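Local coordinates for protein phospho-furanose lactonase (Mycoplasma synoviae, PDB 3OVG) that hydrolyses phosphorylated 1,4-lactones such as D-xylono-1,4-lactone 5-phosphate, and also carboxy 1,4-lactones, using two zinc ions per subunit, at residues V229-G234 with V261-Q266; E255-L260 with I269-D274; R301-L306 with E314-I319. All coordinates share one frame; numbering follows the deposited sequence.

Contact 1: residues V229-G234 with V261-Q266; sequences VIKETG and VDKGLQ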
loop_
_atom_site.group_PDB
_atom_site.type_symbol
_atom_site.label_atom_id
_atom_site.label_comp_id
_atom_site.label_asym_id
_atom_site.label_seq_id
_atom_site.Cartn_x
_atom_site.Cartn_y
_atom_site.Cartn_z
ATOM N N VAL A 229 37.397 -9.737 5.854
ATOM C CA VAL A 229 36.773 -10.971 5.371
ATOM C C VAL A 229 37.779 -11.776 4.568
ATOM O O VAL A 229 37.999 -12.952 4.833
ATOM C CB VAL A 229 35.555 -10.699 4.489
ATOM C CG1 VAL A 229 35.069 -11.997 3.859
ATOM C CG2 VAL A 229 34.454 -10.033 5.316
ATOM N N ILE A 230 38.410 -11.125 3.605
ATOM C CA ILE A 230 39.408 -11.789 2.789
ATOM C C ILE A 230 40.551 -12.371 3.632
ATOM O O ILE A 230 40.890 -13.561 3.496
ATOM C CB ILE A 230 39.938 -10.865 1.677
ATOM C CG1 ILE A 230 38.811 -10.598 0.661
ATOM C CG2 ILE A 230 41.160 -11.486 1.009
ATOM C CD1 ILE A 230 39.032 -9.416 -0.246
ATOM N N LYS A 231 41.116 -11.539 4.498
ATOM C CA LYS A 231 42.269 -11.934 5.286
ATOM C C LYS A 231 41.962 -12.995 6.346
ATOM O O LYS A 231 42.792 -13.854 6.586
ATOM C CB LYS A 231 42.917 -10.722 5.945
ATOM C CG LYS A 231 43.883 -10.004 5.033
ATOM C CD LYS A 231 44.271 -8.661 5.591
ATOM C CE LYS A 231 45.461 -8.096 4.801
ATOM N NZ LYS A 231 45.978 -6.817 5.412
ATOM N N GLU A 232 40.773 -12.968 6.950
ATOM C CA GLU A 232 40.445 -13.968 7.968
ATOM C C GLU A 232 39.960 -15.292 7.380
ATOM O O GLU A 232 40.049 -16.336 8.034
ATOM C CB GLU A 232 39.420 -13.420 8.987
ATOM C CG GLU A 232 39.981 -12.207 9.787
ATOM C CD GLU A 232 39.102 -11.803 10.993
ATOM O OE1 GLU A 232 38.071 -12.473 11.237
ATOM O OE2 GLU A 232 39.457 -10.805 11.682
ATOM N N THR A 233 39.460 -15.274 6.154
ATOM C CA THR A 233 38.828 -16.486 5.608
ATOM C C THR A 233 39.374 -16.981 4.269
ATOM O O THR A 233 39.315 -18.182 3.968
ATOM C CB THR A 233 37.308 -16.323 5.495
ATOM O OG1 THR A 233 36.986 -15.413 4.414
ATOM C CG2 THR A 233 36.740 -15.799 6.830
ATOM N N GLY A 234 39.909 -16.065 3.475
ATOM C CA GLY A 234 40.526 -16.428 2.215
ATOM C C GLY A 234 39.513 -16.598 1.091
ATOM O O GLY A 234 39.843 -17.125 0.019
ATOM N N VAL A 261 43.450 -3.884 -3.656
ATOM C CA VAL A 261 44.597 -4.234 -4.495
ATOM C C VAL A 261 45.890 -3.733 -3.841
ATOM O O VAL A 261 46.870 -4.467 -3.758
ATOM C CB VAL A 261 44.437 -3.724 -5.983
ATOM C CG1 VAL A 261 45.703 -3.953 -6.792
ATOM C CG2 VAL A 261 43.269 -4.437 -6.668
ATOM N N ASP A 262 45.886 -2.497 -3.360
ATOM C CA ASP A 262 47.072 -1.963 -2.674
ATOM C C ASP A 262 47.460 -2.815 -1.431
ATOM O O ASP A 262 48.640 -2.952 -1.099
ATOM C CB ASP A 262 46.836 -0.506 -2.275
ATOM C CG ASP A 262 46.849 0.453 -3.489
ATOM O OD1 ASP A 262 47.060 -0.018 -4.631
ATOM O OD2 ASP A 262 46.659 1.683 -3.293
ATOM N N LYS A 263 46.463 -3.388 -0.759
ATOM C CA LYS A 263 46.712 -4.249 0.393
ATOM C C LYS A 263 47.129 -5.648 -0.020
ATOM O O LYS A 263 47.387 -6.500 0.837
ATOM C CB LYS A 263 45.487 -4.310 1.310
ATOM C CG LYS A 263 45.063 -2.965 1.844
ATOM C CD LYS A 263 46.193 -2.228 2.632
ATOM C CE LYS A 263 46.150 -2.531 4.131
ATOM N NZ LYS A 263 46.613 -1.342 4.966
ATOM N N GLY A 264 47.207 -5.886 -1.332
ATOM C CA GLY A 264 47.775 -7.130 -1.833
ATOM C C GLY A 264 46.735 -8.220 -1.975
ATOM O O GLY A 264 47.048 -9.399 -2.048
ATOM N N LEU A 265 45.484 -7.801 -2.079
ATOM C CA LEU A 265 44.378 -8.748 -2.085
ATOM C C LEU A 265 43.761 -8.948 -3.473
ATOM O O LEU A 265 42.620 -9.453 -3.592
ATOM C CB LEU A 265 43.322 -8.272 -1.060
ATOM C CG LEU A 265 43.799 -8.081 0.403
ATOM C CD1 LEU A 265 42.623 -7.774 1.365
ATOM C CD2 LEU A 265 44.541 -9.341 0.894
ATOM N N GLN A 266 44.481 -8.570 -4.526
ATOM C CA GLN A 266 43.897 -8.629 -5.872
ATOM C C GLN A 266 43.468 -10.027 -6.355
ATOM O O GLN A 266 42.656 -10.153 -7.280
ATOM C CB GLN A 266 44.845 -8.046 -6.912
ATOM C CG GLN A 266 46.080 -8.912 -7.181
ATOM C CD GLN A 266 47.108 -8.131 -7.951
ATOM O OE1 GLN A 266 47.616 -7.122 -7.454
ATOM N NE2 GLN A 266 47.381 -8.550 -9.194
HETATM O O HOH W 1 47.942 -6.123 3.607
#
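Ile230 and Leu265 meet where two neighbouring helices of the TIM-barrel fold end, on the outside of the barrel. Residues 229-233 are the last turn of helix 223-233, while 261-266 run out of helix 250-262 through a Schellman motif at Gly264.

The apolar part is a small oblique crossing of two branched side chains. Ile230 already points at the neighbouring segment, and with CG2 anti to the backbone N that methyl leads; it rests 4.0 Å from Leu265 CD1 and lies equally near Leu265 CD2, as though set against the fork of the leucine. Leu265 CD1 also comes to 4.1 Å from Ile230 CB, so the methyl touches the branch point as well as the branch. Behind Ile230, Leu237 of strand 236-239 covers the side facing the barrel. At the outer edge the extended chain of Lys231 runs past the leucine, its CE 4.2 Å from Leu265 CD2.

The polar part lies on the solvent side and spans the gap through water. Lys231 NZ, which also makes a salt bridge to Glu227 one turn earlier, donates to water 1 over 2.8 Å, and the water donates in turn to Lys263 O at 2.9 Å. The two ammonium groups, Lys231 NZ and Lys263 NZ, stay 5.5 Å apart; Glu227 beside them would probably ease their mutual repulsion.

Gly264, with a positive phi of 89°, turns the chain after the helix, just ahead of Leu265. The other helix also ends at a glycine with positive phi, Gly234, and just before it Thr233 OG1 bonds back to Val229 O at 2.7 Å, approaching from above the carbonyl plane.

Contact 2: residues E255-L260 with I269-D274; sequences ENIKYL and ITLSLD. With ZN (zinc ion), chain G.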
loop_
_atom_site.group_PDB
_atom_site.type_symbol
_atom_site.label_atom_id
_atom_site.label_comp_id
_atom_site.label_asym_id
_atom_site.label_seq_id
_atom_site.Cartn_x
_atom_site.Cartn_y
_atom_site.Cartn_z
ATOM N N GLU A 255 37.298 2.980 -5.859
ATOM C CA GLU A 255 38.287 3.273 -4.832
ATOM C C GLU A 255 38.379 2.156 -3.778
ATOM O O GLU A 255 39.447 1.879 -3.247
ATOM C CB GLU A 255 38.056 4.661 -4.213
ATOM C CG GLU A 255 38.109 5.793 -5.264
ATOM C CD GLU A 255 37.911 7.172 -4.659
ATOM O OE1 GLU A 255 37.460 7.231 -3.505
ATOM O OE2 GLU A 255 38.221 8.201 -5.324
ATOM N N ASN A 256 37.276 1.482 -3.481
ATOM C CA ASN A 256 37.396 0.388 -2.517
ATOM C C ASN A 256 38.209 -0.806 -3.074
ATOM O O ASN A 256 39.047 -1.438 -2.371
ATOM C CB ASN A 256 36.017 0.016 -1.944
ATOM C CG ASN A 256 35.571 0.987 -0.853
ATOM O OD1 ASN A 256 36.401 1.658 -0.250
ATOM N ND2 ASN A 256 34.265 1.047 -0.585
ATOM N N ILE A 257 38.028 -1.066 -4.360
ATOM C CA ILE A 257 38.778 -2.116 -5.035
ATOM C C ILE A 257 40.279 -1.754 -5.072
ATOM O O ILE A 257 41.144 -2.603 -4.817
ATOM C CB ILE A 257 38.185 -2.377 -6.436
ATOM C CG1 ILE A 257 36.949 -3.279 -6.329
ATOM C CG2 ILE A 257 39.179 -3.052 -7.377
ATOM C CD1 ILE A 257 36.310 -3.453 -7.657
ATOM N N LYS A 258 40.569 -0.488 -5.358
ATOM C CA LYS A 258 41.940 0.031 -5.343
ATOM C C LYS A 258 42.601 -0.216 -3.964
ATOM O O LYS A 258 43.753 -0.672 -3.880
ATOM C CB LYS A 258 41.915 1.537 -5.734
ATOM C CG LYS A 258 43.159 2.442 -5.347
ATOM C CD LYS A 258 44.442 1.961 -5.920
ATOM C CE LYS A 258 45.473 3.125 -6.202
ATOM N NZ LYS A 258 46.303 3.548 -5.017
ATOM N N TYR A 259 41.878 0.081 -2.890
ATOM C CA TYR A 259 42.384 -0.165 -1.542
ATOM C C TYR A 259 42.767 -1.648 -1.391
ATOM O O TYR A 259 43.881 -1.981 -0.962
ATOM C CB TYR A 259 41.366 0.284 -0.477
ATOM C CG TYR A 259 41.727 -0.105 0.950
ATOM C CD1 TYR A 259 42.585 0.698 1.725
ATOM C CD2 TYR A 259 41.237 -1.275 1.520
ATOM C CE1 TYR A 259 42.932 0.339 3.039
ATOM C CE2 TYR A 259 41.592 -1.648 2.851
ATOM C CZ TYR A 259 42.435 -0.835 3.587
ATOM O OH TYR A 259 42.790 -1.186 4.879
ATOM N N LEU A 260 41.856 -2.538 -1.781
ATOM C CA LEU A 260 42.093 -3.965 -1.628
ATOM C C LEU A 260 43.307 -4.423 -2.448
ATOM O O LEU A 260 44.089 -5.271 -1.992
ATOM C CB LEU A 260 40.865 -4.766 -2.052
ATOM C CG LEU A 260 39.653 -4.573 -1.163
ATOM C CD1 LEU A 260 38.463 -5.411 -1.703
ATOM C CD2 LEU A 260 40.017 -4.980 0.272
ATOM N N ILE A 269 39.194 -11.057 -5.669
ATOM C CA ILE A 269 38.176 -10.172 -6.183
ATOM C C ILE A 269 37.690 -10.656 -7.544
ATOM O O ILE A 269 38.488 -10.866 -8.465
ATOM C CB ILE A 269 38.748 -8.762 -6.361
ATOM C CG1 ILE A 269 39.313 -8.250 -5.033
ATOM C CG2 ILE A 269 37.685 -7.808 -6.946
ATOM C CD1 ILE A 269 39.928 -6.843 -5.134
ATOM N N THR A 270 36.381 -10.801 -7.704
ATOM C CA THR A 270 35.873 -10.969 -9.051
ATOM C C THR A 270 34.863 -9.859 -9.321
ATOM O O THR A 270 34.514 -9.082 -8.412
ATOM C CB THR A 270 35.232 -12.364 -9.261
ATOM O OG1 THR A 270 34.243 -12.560 -8.263
ATOM C CG2 THR A 270 36.295 -13.460 -9.142
ATOM N N LEU A 271 34.407 -9.766 -10.564
ATOM C CA LEU A 271 33.479 -8.711 -10.978
ATOM C C LEU A 271 32.245 -9.341 -11.642
ATOM O O LEU A 271 32.267 -10.503 -12.028
ATOM C CB LEU A 271 34.152 -7.746 -11.947
ATOM C CG LEU A 271 34.983 -6.588 -11.365
ATOM C CD1 LEU A 271 35.467 -5.699 -12.501
ATOM C CD2 LEU A 271 34.105 -5.790 -10.397
ATOM N N SER A 272 31.192 -8.547 -11.769
ATOM C CA SER A 272 29.885 -8.996 -12.235
ATOM C C SER A 272 29.042 -7.749 -12.469
ATOM O O SER A 272 29.383 -6.673 -11.976
ATOM C CB SER A 272 29.211 -9.869 -11.188
ATOM O OG SER A 272 28.906 -9.126 -10.016
ATOM N N LEU A 273 27.970 -7.878 -13.239
ATOM C CA LEU A 273 27.008 -6.791 -13.384
ATOM C C LEU A 273 25.731 -7.088 -12.540
ATOM O O LEU A 273 25.013 -6.169 -12.108
ATOM C CB LEU A 273 26.675 -6.548 -14.865
ATOM C CG LEU A 273 27.650 -5.616 -15.593
ATOM C CD1 LEU A 273 28.184 -4.601 -14.588
ATOM C CD2 LEU A 273 28.794 -6.344 -16.228
ATOM N N ASP A 274 25.479 -8.369 -12.263
ATOM C CA ASP A 274 24.240 -8.737 -11.620
ATOM C C ASP A 274 23.064 -7.977 -12.270
ATOM O O ASP A 274 22.303 -7.282 -11.585
ATOM C CB ASP A 274 24.297 -8.443 -10.106
ATOM C CG ASP A 274 23.039 -8.934 -9.387
ATOM O OD1 ASP A 274 22.450 -9.887 -9.895
ATOM O OD2 ASP A 274 22.630 -8.372 -8.357
HETATM ZN ZN ZN G . 21.559 -11.689 -8.953
HETATM O O HOH W 2 21.308 -10.098 -7.237
HETATM O O HOH W 3 19.201 -10.856 -9.105
#
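Ile269 turns its CG1 anti to its own carbonyl carbon (chi1 -57°) and continues fully extended (chi2 179°), which carries CD1 from the strand to the helix surface. There the methyl meets Leu260, 3.8 Å from Leu260 CB and 4.0 Å from Leu260 CD1. A turn earlier in the helix, Ile257 completes the nest: the same Ile269 CD1 is 4.4 Å from Ile257 O. Further along, the terminal methyls of two further side chains meet, with Ile257 CD1 4.2 Å from Leu271 CD2.

This is the helix-to-strand layer of a beta-alpha-beta unit, strand 236-239, helix 250-262, strand 269-271, in the TIM barrel of the phosphotriesterase family. The helix runs back against the strand, their directions 151° apart; the axes of the segments 255-260 and 269-271 come within 11.1 Å, a gap filled by these aliphatic groups. Thr270 pairs through its backbone with Leu237 and Phe239 of strand 236-239, and Leu271 bonds to Cys25 of strand 22-25, where the last barrel strand meets the first. Ile319 of helix 313-327 also packs on Ile269 and Leu271.

Past the strand, the chain delivers Asp274 to the active site. Its CG stands anti to the backbone N, and OD1 binds zinc at 2.2 Å; OD2, 3.5 Å from the same zinc, is not a ligand. His26, His28, Lys155 through its carbamate and waters 2 and 3 belong to the same coordination sphere.

Contact 3: residues R301-L306 with E314-I319; sequences RFLPLL and EAIFDI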
loop_
_atom_site.group_PDB
_atom_site.type_symbol
_atom_site.label_atom_id
_atom_site.label_comp_id
_atom_site.label_asym_id
_atom_site.label_seq_id
_atom_site.Cartn_x
_atom_site.Cartn_y
_atom_site.Cartn_z
ATOM N N ARG A 301 33.092 1.676 -19.523
ATOM C CA ARG A 301 33.004 2.720 -18.480
ATOM C C ARG A 301 33.645 2.266 -17.172
ATOM O O ARG A 301 34.480 2.960 -16.599
ATOM C CB ARG A 301 31.525 3.101 -18.211
ATOM C CG ARG A 301 30.830 3.822 -19.389
ATOM C CD ARG A 301 31.152 5.316 -19.369
ATOM N NE ARG A 301 30.385 6.008 -18.328
ATOM C CZ ARG A 301 29.147 6.461 -18.525
ATOM N NH1 ARG A 301 28.563 6.326 -19.720
ATOM N NH2 ARG A 301 28.495 7.067 -17.552
ATOM N N PHE A 302 33.280 1.087 -16.687
ATOM C CA PHE A 302 33.752 0.764 -15.352
ATOM C C PHE A 302 35.238 0.379 -15.290
ATOM O O PHE A 302 35.928 0.832 -14.412
ATOM C CB PHE A 302 32.879 -0.249 -14.620
ATOM C CG PHE A 302 33.227 -0.365 -13.164
ATOM C CD1 PHE A 302 32.858 0.635 -12.284
ATOM C CD2 PHE A 302 33.939 -1.462 -12.687
ATOM C CE1 PHE A 302 33.179 0.538 -10.941
ATOM C CE2 PHE A 302 34.279 -1.560 -11.354
ATOM C CZ PHE A 302 33.894 -0.562 -10.474
ATOM N N LEU A 303 35.738 -0.426 -16.215
ATOM C CA LEU A 303 37.158 -0.777 -16.160
ATOM C C LEU A 303 38.043 0.448 -16.469
ATOM O O LEU A 303 39.068 0.639 -15.821
ATOM C CB LEU A 303 37.485 -1.977 -17.048
ATOM C CG LEU A 303 36.826 -3.312 -16.666
ATOM C CD1 LEU A 303 36.926 -4.315 -17.805
ATOM C CD2 LEU A 303 37.401 -3.899 -15.377
ATOM N N PRO A 304 37.644 1.294 -17.447
ATOM C CA PRO A 304 38.429 2.538 -17.555
ATOM C C PRO A 304 38.440 3.308 -16.241
ATOM O O PRO A 304 39.465 3.913 -15.920
ATOM C CB PRO A 304 37.716 3.328 -18.658
ATOM C CG PRO A 304 37.076 2.252 -19.512
ATOM C CD PRO A 304 36.681 1.147 -18.551
ATOM N N LEU A 305 37.346 3.275 -15.476
ATOM C CA LEU A 305 37.353 3.959 -14.182
ATOM C C LEU A 305 38.323 3.310 -13.188
ATOM O O LEU A 305 39.027 4.000 -12.441
ATOM C CB LEU A 305 35.945 4.054 -13.583
ATOM C CG LEU A 305 35.823 4.652 -12.170
ATOM C CD1 LEU A 305 36.250 6.129 -12.142
ATOM C CD2 LEU A 305 34.347 4.513 -11.620
ATOM N N LEU A 306 38.328 1.981 -13.156
ATOM C CA LEU A 306 39.314 1.241 -12.366
ATOM C C LEU A 306 40.754 1.693 -12.680
ATOM O O LEU A 306 41.551 1.970 -11.772
ATOM C CB LEU A 306 39.174 -0.257 -12.616
ATOM C CG LEU A 306 38.683 -1.149 -11.462
ATOM C CD1 LEU A 306 37.836 -0.454 -10.418
ATOM C CD2 LEU A 306 37.992 -2.389 -12.005
ATOM N N GLU A 314 47.378 -5.669 -14.614
ATOM C CA GLU A 314 47.571 -6.996 -14.061
ATOM C C GLU A 314 46.479 -7.366 -13.077
ATOM O O GLU A 314 45.940 -8.450 -13.153
ATOM C CB GLU A 314 48.936 -7.118 -13.350
ATOM C CG GLU A 314 50.146 -6.866 -14.256
ATOM C CD GLU A 314 50.645 -5.413 -14.181
ATOM O OE1 GLU A 314 49.898 -4.476 -14.606
ATOM O OE2 GLU A 314 51.797 -5.231 -13.716
ATOM N N ALA A 315 46.188 -6.486 -12.125
ATOM C CA ALA A 315 45.135 -6.760 -11.142
ATOM C C ALA A 315 43.788 -6.939 -11.839
ATOM O O ALA A 315 43.007 -7.844 -11.491
ATOM C CB ALA A 315 45.053 -5.649 -10.129
ATOM N N ILE A 316 43.532 -6.092 -12.836
ATOM C CA ILE A 316 42.328 -6.233 -13.635
ATOM C C ILE A 316 42.281 -7.612 -14.292
ATOM O O ILE A 316 41.221 -8.260 -14.300
ATOM C CB ILE A 316 42.167 -5.086 -14.673
ATOM C CG1 ILE A 316 41.900 -3.760 -13.945
ATOM C CG2 ILE A 316 41.021 -5.399 -15.629
ATOM C CD1 ILE A 316 41.638 -2.582 -14.885
ATOM N N PHE A 317 43.439 -8.071 -14.806
ATOM C CA PHE A 317 43.549 -9.410 -15.397
ATOM C C PHE A 317 43.207 -10.532 -14.399
ATOM O O PHE A 317 42.500 -11.484 -14.751
ATOM C CB PHE A 317 44.947 -9.682 -16.013
ATOM C CG PHE A 317 44.978 -10.900 -16.916
ATOM C CD1 PHE A 317 44.508 -10.825 -18.216
ATOM C CD2 PHE A 317 45.429 -12.116 -16.449
ATOM C CE1 PHE A 317 44.520 -11.946 -19.054
ATOM C CE2 PHE A 317 45.430 -13.255 -17.270
ATOM C CZ PHE A 317 44.982 -13.157 -18.583
ATOM N N ASP A 318 43.757 -10.438 -13.192
ATOM C CA ASP A 318 43.419 -11.374 -12.139
ATOM C C ASP A 318 41.924 -11.329 -11.868
ATOM O O ASP A 318 41.280 -12.378 -11.791
ATOM C CB ASP A 318 44.155 -11.056 -10.844
ATOM C CG ASP A 318 45.626 -11.439 -10.900
ATOM O OD1 ASP A 318 46.015 -12.277 -11.738
ATOM O OD2 ASP A 318 46.372 -10.914 -10.073
ATOM N N ILE A 319 41.375 -10.127 -11.739
ATOM C CA ILE A 319 39.952 -9.980 -11.439
ATOM C C ILE A 319 39.008 -10.620 -12.483
ATOM O O ILE A 319 38.020 -11.263 -12.133
ATOM C CB ILE A 319 39.581 -8.511 -11.242
ATOM C CG1 ILE A 319 40.150 -7.998 -9.920
ATOM C CG2 ILE A 319 38.079 -8.355 -11.265
ATOM C CD1 ILE A 319 40.094 -6.460 -9.780
#
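Leu303 and Leu306, on one face of helix 296-309, receive Ile316 from helix 313-327, and the contact between the two segments is wholly aliphatic. Leu303 CD2 lies 3.9 Å from Ile316 CG2, methyl against methyl. The other arm of the isoleucine goes to the next leucine: CG1 is anti to the carbonyl carbon (chi1 -68°), and the extended chain beyond it sets Ile316 CD1 4.1 Å from Leu306 CB. Ile316 thus spans both leucines, one with each branch. Leu303 continues inward onto Leu271 of the last barrel strand.

The first helix kinks at Pro304, whose ring nitrogen has no hydrogen to give to the turn before. The proline points away from the interface.

Polar ties lead elsewhere. Arg301 makes a salt bridge to Glu197 of a second subunit, and Asp318 is held by Lys267, Gln266 and Asn322.

Two consecutive helices joined by a short turn are packed here outside the wall of the phosphotriesterase-family TIM barrel, the second packing on the last barrel strand, 269-271, after helices 282-287 and 296-309 have intervened in the chain.

From the N terminus, the chain reaches 229-234 first, passes strand 236-239, and enters helix 250-262, where 255-260 serves contact 2 and 261-266, running off its end, serves contact 1. Contact 1 closes its loop at 261-266, before contact 2 closes at 269-274, so the two cross. Leu265 N probably bonds to Leu260 O, 2.9 Å away, where they adjoin. Contact 3 follows in series, a short local closure. It leans on contact 2 through Leu271 CG and Ile319 CG2, 3.6 Å apart, and on contact 1 through Gln266 and Asp318. Contact 1 joins helix 223-233 to the end of helix 250-262, contact 2 sets that helix on strand 269-271, and contact 3 pairs helices 296-309 and 313-327.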